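Long-range contact in LacI family sugar-binding transcriptional regulator (Enterococcus faecalis V583, PDB 4RK0), which binds ribose and probably acts as a sugar-responsive, DNA-binding transcription regulator of the LacI family: residues Q127-M132 with T177-I182. Numbering follows the deposited sequence.
Sequences QVIVVM and TESTGI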
# COMPACT_ATOMS: atom_id res chain seq x y z
N GLN A 127 -17.76 2.06 -28.64
CA GLN A 127 -18.18 0.91 -27.86
C GLN A 127 -17.21 0.75 -26.73
O GLN A 127 -16.02 0.50 -26.96
CB GLN A 127 -18.20 -0.34 -28.71
CG GLN A 127 -19.06 -0.19 -29.96
CD GLN A 127 -19.14 -1.47 -30.77
OE1 GLN A 127 -18.57 -1.56 -31.86
NE2 GLN A 127 -19.84 -2.46 -30.25
N VAL A 128 -17.70 0.96 -25.52
CA VAL A 128 -16.87 0.89 -24.33
C VAL A 128 -17.44 -0.01 -23.26
O VAL A 128 -18.63 -0.30 -23.23
CB VAL A 128 -16.66 2.27 -23.70
CG1 VAL A 128 -15.99 3.21 -24.68
CG2 VAL A 128 -17.99 2.85 -23.21
N ILE A 129 -16.55 -0.42 -22.37
CA ILE A 129 -16.88 -1.25 -21.25
C ILE A 129 -16.56 -0.48 -20.00
O ILE A 129 -15.52 0.17 -19.94
CB ILE A 129 -16.03 -2.54 -21.21
CG1 ILE A 129 -16.17 -3.38 -22.48
CG2 ILE A 129 -16.37 -3.32 -19.97
CD1 ILE A 129 -17.40 -4.25 -22.50
N VAL A 130 -17.42 -0.56 -19.01
CA VAL A 130 -17.12 -0.07 -17.68
C VAL A 130 -16.96 -1.27 -16.78
O VAL A 130 -17.85 -2.13 -16.72
CB VAL A 130 -18.22 0.85 -17.12
CG1 VAL A 130 -17.84 1.33 -15.73
CG2 VAL A 130 -18.45 2.03 -18.04
N VAL A 131 -15.82 -1.37 -16.10
CA VAL A 131 -15.55 -2.53 -15.27
C VAL A 131 -15.62 -2.08 -13.83
O VAL A 131 -14.86 -1.17 -13.39
CB VAL A 131 -14.14 -3.12 -15.55
CG1 VAL A 131 -13.89 -4.34 -14.67
CG2 VAL A 131 -13.97 -3.49 -17.00
N MET A 132 -16.51 -2.70 -13.07
CA MET A 132 -16.81 -2.23 -11.70
C MET A 132 -17.38 -3.33 -10.81
O MET A 132 -17.79 -4.34 -11.33
CB MET A 132 -17.78 -1.05 -11.79
CG MET A 132 -19.22 -1.38 -12.22
SD MET A 132 -20.11 0.20 -12.47
CE MET A 132 -20.24 0.80 -10.79
N THR A 177 -16.11 -9.30 -26.51
CA THR A 177 -16.94 -8.14 -26.91
C THR A 177 -16.31 -7.43 -28.09
O THR A 177 -15.17 -7.71 -28.45
CB THR A 177 -17.07 -7.09 -25.77
OG1 THR A 177 -15.82 -6.38 -25.63
CG2 THR A 177 -17.41 -7.72 -24.43
N GLU A 178 -17.06 -6.47 -28.66
CA GLU A 178 -16.59 -5.59 -29.74
C GLU A 178 -16.03 -4.24 -29.24
O GLU A 178 -15.73 -3.34 -30.05
CB GLU A 178 -17.76 -5.28 -30.69
CG GLU A 178 -18.30 -6.47 -31.46
CD GLU A 178 -17.78 -6.52 -32.87
OE1 GLU A 178 -18.60 -6.53 -33.81
OE2 GLU A 178 -16.54 -6.51 -33.03
N SER A 179 -15.92 -4.10 -27.93
CA SER A 179 -15.48 -2.84 -27.32
C SER A 179 -14.01 -2.50 -27.60
O SER A 179 -13.17 -3.39 -27.85
CB SER A 179 -15.75 -2.87 -25.83
OG SER A 179 -17.15 -2.86 -25.53
N THR A 180 -13.69 -1.21 -27.59
CA THR A 180 -12.37 -0.72 -27.91
C THR A 180 -11.76 0.11 -26.78
O THR A 180 -10.57 0.36 -26.77
CB THR A 180 -12.44 0.13 -29.20
OG1 THR A 180 -13.34 1.25 -28.99
CG2 THR A 180 -12.96 -0.74 -30.33
N GLY A 181 -12.59 0.53 -25.84
CA GLY A 181 -12.19 1.43 -24.76
C GLY A 181 -12.73 0.89 -23.45
O GLY A 181 -13.83 0.41 -23.40
N ILE A 182 -11.97 1.00 -22.37
CA ILE A 182 -12.41 0.43 -21.12
C ILE A 182 -12.24 1.48 -20.05
O ILE A 182 -11.17 2.07 -19.95
CB ILE A 182 -11.60 -0.83 -20.72
CG1 ILE A 182 -11.61 -1.87 -21.83
CG2 ILE A 182 -12.09 -1.43 -19.41
CD1 ILE A 182 -10.44 -2.84 -21.74
O HOH W 1 -15.39 2.15 -30.52
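Over one face of the Gln127 side-chain amide sits the backbone O of Glu178, 4.0 Å from Gln127 CD; Glu178 CB comes obliquely from the same side, 3.5 Å from Gln127 NE2. The carboxylate plane is turned 69° from the amide, and a bend in the Glu178 chain leads it away. Gln127 starts strand 127-132, while Glu178 lies in the loop before strand 181-184, its neighbour in the parallel sheet of one lobe of the periplasmic-binding-protein fold; helix 138-150, the outer strand 154-159 and helix 164-175 link them. Parallel bridges pair Val128 with Gly181 (CA-CA 4.7 Å) and Ile129 with Ile182 (CA-CA 4.8 Å). Across these segments Thr180 N donates to Gln127 O at 3.0 Å, nearly straight (170°) but tilted from the carbonyl plane, and Ile129 N to Gly181 O; Ile129 goes on to pair with Phe183. Gly181 N is buried without a partner. On the face carrying Ile129 and Ile182, Val131 CG2 touches Ile182 CG2 at 3.7 Å, under helix 187-199. Thr177 OG1 accepts from Ser179 N in an ST turn, and also bonds to Ile174 O. Water 1 joins Gln127 N to Thr180 OG1, which also bonds His125. Ser179 OG, beside its backbone N (chi1 -68°), lies 3.2 Å from Ile129 CG1, and Ser179 CB presses on that same carbon at a tight 3.4 Å.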